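Inositol monophosphatase family protein (Staphylococcus aureus subsp. aureus MSSA476, PDB 4I3Y) probably hydrolyses inositol monophosphates to inositol and phosphate in a magnesium-dependent reaction that lithium inhibits. Local coordinates at residues Leu33-Thr38 / Thr50-Ile56. Residues are numbered along the deposited sequence; the frame is centred on the assembly and turned at random.
Sequences LIMEMT and TNVDKQI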
ATOM      1  N   LEU A  33      -2.824  22.593  -6.211  1.00 23.79           N
ATOM      2  CA  LEU A  33      -4.063  21.902  -6.614  1.00 22.29           C
ATOM      3  C   LEU A  33      -4.693  21.098  -5.428  1.00 23.57           C
ATOM      4  O   LEU A  33      -5.919  21.120  -5.203  1.00 22.18           O
ATOM      5  CB  LEU A  33      -3.804  21.001  -7.839  1.00 21.88           C
ATOM      6  CG  LEU A  33      -3.212  21.722  -9.084  1.00 22.89           C
ATOM      7  CD1 LEU A  33      -2.733  20.733 -10.158  1.00 21.41           C
ATOM      8  CD2 LEU A  33      -4.176  22.749  -9.685  1.00 21.75           C
ATOM      9  N   ILE A  34      -3.846  20.380  -4.704  1.00 22.52           N
ATOM     10  CA  ILE A  34      -4.286  19.611  -3.571  1.00 26.17           C
ATOM     11  C   ILE A  34      -4.819  20.536  -2.497  1.00 29.76           C
ATOM     12  O   ILE A  34      -5.891  20.284  -1.999  1.00 29.66           O
ATOM     13  CB  ILE A  34      -3.170  18.767  -2.970  1.00 24.05           C
ATOM     14  CG1 ILE A  34      -2.602  17.862  -4.067  1.00 24.83           C
ATOM     15  CG2 ILE A  34      -3.696  18.019  -1.739  1.00 23.26           C
ATOM     16  CD1 ILE A  34      -2.848  16.402  -3.915  1.00 29.59           C
ATOM     17  N   MET A  35      -4.085  21.599  -2.140  1.00 33.62           N
ATOM     18  CA  MET A  35      -4.614  22.549  -1.153  1.00 38.22           C
ATOM     19  C   MET A  35      -6.023  23.045  -1.500  1.00 35.22           C
ATOM     20  O   MET A  35      -6.802  23.284  -0.612  1.00 32.27           O
ATOM     21  CB  MET A  35      -3.671  23.751  -0.921  1.00 46.09           C
ATOM     22  CG  MET A  35      -2.321  23.404  -0.277  1.00 56.70           C
ATOM     23  SD  MET A  35      -1.104  24.761  -0.050  1.00 76.20           S
ATOM     24  CE  MET A  35      -0.548  25.237  -1.688  1.00 60.34           C
ATOM     25  N   GLU A  36      -6.351  23.181  -2.785  1.00 31.37           N
ATOM     26  CA  GLU A  36      -7.661  23.683  -3.198  1.00 31.94           C
ATOM     27  C   GLU A  36      -8.498  22.608  -3.918  1.00 29.39           C
ATOM     28  O   GLU A  36      -9.251  22.894  -4.844  1.00 26.94           O
ATOM     29  CB  GLU A  36      -7.490  24.964  -4.048  1.00 35.28           C
ATOM     30  CG  GLU A  36      -6.737  24.764  -5.365  1.00 45.41           C
ATOM     31  CD  GLU A  36      -6.305  26.071  -6.051  1.00 50.82           C
ATOM     32  OE1 GLU A  36      -5.997  26.041  -7.270  1.00 46.94           O
ATOM     33  OE2 GLU A  36      -6.260  27.122  -5.372  1.00 51.05           O
ATOM     34  N   MET A  37      -8.364  21.361  -3.465  1.00 28.54           N
ATOM     35  CA  MET A  37      -8.999  20.237  -4.113  1.00 26.15           C
ATOM     36  C   MET A  37     -10.526  20.326  -4.044  1.00 25.67           C
ATOM     37  O   MET A  37     -11.132  20.646  -3.024  1.00 23.01           O
ATOM     38  CB  MET A  37      -8.501  18.926  -3.515  1.00 25.17           C
ATOM     39  CG  MET A  37      -9.064  17.699  -4.173  1.00 26.76           C
ATOM     40  SD  MET A  37      -8.097  16.231  -3.736  1.00 32.59           S
ATOM     41  CE  MET A  37      -8.376  15.982  -1.993  1.00 28.61           C
ATOM     42  N   THR A  38     -11.112  20.024  -5.189  1.00 23.46           N
ATOM     43  CA  THR A  38     -12.502  20.009  -5.402  1.00 25.57           C
ATOM     44  C   THR A  38     -12.835  18.680  -6.155  1.00 24.69           C
ATOM     45  O   THR A  38     -12.048  18.187  -6.997  1.00 20.42           O
ATOM     46  CB  THR A  38     -12.879  21.296  -6.209  1.00 28.74           C
ATOM     47  OG1 THR A  38     -14.262  21.281  -6.421  1.00 36.91           O
ATOM     48  CG2 THR A  38     -12.245  21.376  -7.576  1.00 23.88           C
ATOM     49  N   THR A  50     -11.145  15.100  -9.857  1.00 17.27           N
ATOM     50  CA  THR A  50     -10.903  16.359  -9.152  1.00 18.26           C
ATOM     51  C   THR A  50     -10.277  17.394 -10.083  1.00 19.28           C
ATOM     52  O   THR A  50      -9.978  17.110 -11.241  1.00 18.39           O
ATOM     53  CB  THR A  50      -9.944  16.168  -7.961  1.00 17.37           C
ATOM     54  OG1 THR A  50      -8.618  15.901  -8.446  1.00 15.01           O
ATOM     55  CG2 THR A  50     -10.456  15.011  -7.024  1.00 14.53           C
ATOM     56  N   ASN A  51     -10.077  18.580  -9.537  1.00 21.54           N
ATOM     57  CA  ASN A  51      -9.399  19.651 -10.209  1.00 21.59           C
ATOM     58  C   ASN A  51      -7.959  19.260 -10.448  1.00 21.59           C
ATOM     59  O   ASN A  51      -7.352  19.732 -11.405  1.00 22.03           O
ATOM     60  CB  ASN A  51      -9.446  20.887  -9.334  1.00 21.62           C
ATOM     61  CG  ASN A  51      -8.630  20.715  -8.080  1.00 25.97           C
ATOM     62  OD1 ASN A  51      -7.625  21.418  -7.887  1.00 30.89           O
ATOM     63  ND2 ASN A  51      -9.025  19.776  -7.219  1.00 22.12           N
ATOM     64  N   VAL A  52      -7.410  18.376  -9.600  1.00 20.72           N
ATOM     65  CA  VAL A  52      -6.051  17.889  -9.820  1.00 18.09           C
ATOM     66  C   VAL A  52      -5.996  17.066 -11.128  1.00 17.55           C
ATOM     67  O   VAL A  52      -5.132  17.308 -12.007  1.00 17.75           O
ATOM     68  CB  VAL A  52      -5.528  17.061  -8.635  1.00 18.34           C
ATOM     69  CG1 VAL A  52      -4.123  16.504  -8.916  1.00 17.83           C
ATOM     70  CG2 VAL A  52      -5.599  17.846  -7.309  1.00 20.41           C
ATOM     71  N   ASP A  53      -6.881  16.069 -11.249  1.00 16.54           N
ATOM     72  CA  ASP A  53      -6.970  15.295 -12.492  1.00 15.67           C
ATOM     73  C   ASP A  53      -7.108  16.258 -13.693  1.00 16.82           C
ATOM     74  O   ASP A  53      -6.368  16.146 -14.664  1.00 16.03           O
ATOM     75  CB  ASP A  53      -8.207  14.347 -12.521  1.00 14.39           C
ATOM     76  CG  ASP A  53      -8.333  13.444 -11.297  1.00 15.58           C
ATOM     77  OD1 ASP A  53      -8.575  13.968 -10.154  1.00 15.57           O
ATOM     78  OD2 ASP A  53      -8.202  12.190 -11.497  1.00 14.61           O
ATOM     79  N   LYS A  54      -8.112  17.144 -13.647  1.00 19.03           N
ATOM     80  CA  LYS A  54      -8.445  18.050 -14.781  1.00 19.34           C
ATOM     81  C   LYS A  54      -7.329  19.023 -15.190  1.00 19.86           C
ATOM     82  O   LYS A  54      -6.966  19.092 -16.389  1.00 17.73           O
ATOM     83  CB  LYS A  54      -9.714  18.806 -14.482  1.00 21.43           C
ATOM     84  CG  LYS A  54     -10.942  17.899 -14.315  1.00 24.79           C
ATOM     85  CD  LYS A  54     -12.194  18.775 -14.234  1.00 28.75           C
ATOM     86  CE  LYS A  54     -13.463  18.054 -14.619  1.00 35.16           C
ATOM     87  NZ  LYS A  54     -14.148  17.630 -13.361  1.00 39.56           N
ATOM     88  N   GLN A  55      -6.713  19.686 -14.211  1.00 21.43           N
ATOM     89  CA  GLN A  55      -5.530  20.540 -14.494  1.00 23.20           C
ATOM     90  C   GLN A  55      -4.287  19.829 -15.060  1.00 25.07           C
ATOM     91  O   GLN A  55      -3.668  20.298 -16.045  1.00 23.71           O
ATOM     92  CB  GLN A  55      -5.108  21.307 -13.255  1.00 28.20           C
ATOM     93  CG  GLN A  55      -6.050  22.439 -12.900  1.00 35.44           C
ATOM     94  CD  GLN A  55      -6.133  23.461 -14.037  1.00 42.71           C
ATOM     95  OE1 GLN A  55      -7.203  23.660 -14.629  1.00 47.39           O
ATOM     96  NE2 GLN A  55      -4.988  24.057 -14.391  1.00 45.44           N
ATOM     97  N   ILE A  56      -3.899  18.704 -14.448  1.00 22.26           N
ATOM     98  CA  ILE A  56      -2.767  17.923 -14.962  1.00 18.49           C
ATOM     99  C   ILE A  56      -3.022  17.522 -16.409  1.00 19.18           C
ATOM    100  O   ILE A  56      -2.129  17.658 -17.259  1.00 16.98           O
ATOM    101  CB  ILE A  56      -2.491  16.705 -14.090  1.00 17.07           C
ATOM    102  CG1 ILE A  56      -1.869  17.174 -12.749  1.00 16.28           C
ATOM    103  CG2 ILE A  56      -1.670  15.682 -14.845  1.00 14.92           C
ATOM    104  CD1 ILE A  56      -1.504  16.041 -11.814  1.00 15.21           C
TER
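Leu-33, in the last turn of helix 12-35, packs against Val-52 and Gln-55 in the first turns of helix 51-67, where the inositol monophosphatase fold brings its two N-terminal helices together after the excursion through the hairpin of strands 39-41 and 48-50. The part around Leu-33 and Val-52 is mainly apolar. Leu-33 CB lies 3.7 Å from Val-52 CG2, and an apolar valine suits this buried place, where its side chain also touches Ile-96 and Leu-102. With CG anti to its carbonyl carbon (chi1 -56°), Leu-33 reaches along the second helix, its CD2 lying 3.7 Å from Gln-55 CG; the two side chains cross at about a right angle, and the leucine methyl touches the aliphatic stem of the glutamine.

The side toward solvent is more polar and in places looser, with Met-37 CG 4.2 Å from Thr-50 CG2. Exposed Thr-38 nevertheless presses its CG2 to 3.3 Å from Asn-51 CB, and a backbone hydrogen bond from Asn-51 N to Thr-38 O, bent to 146° at the hydrogen, joins the segments.

Thr-50, whose side chain is about 9 Å from a bound magnesium ion, is the N-cap of helix 51-67 and forms a capping box with Asp-53. Its hydroxyl suits the place, accepting weakly from Val-52 N and donating to the carboxylate. Asp-53 OD1 takes two donors: Thr-50 N at 2.8 Å, from above the carboxylate plane, and Thr-50 OG1 at 2.6 Å, nearly in line with the C-O bond.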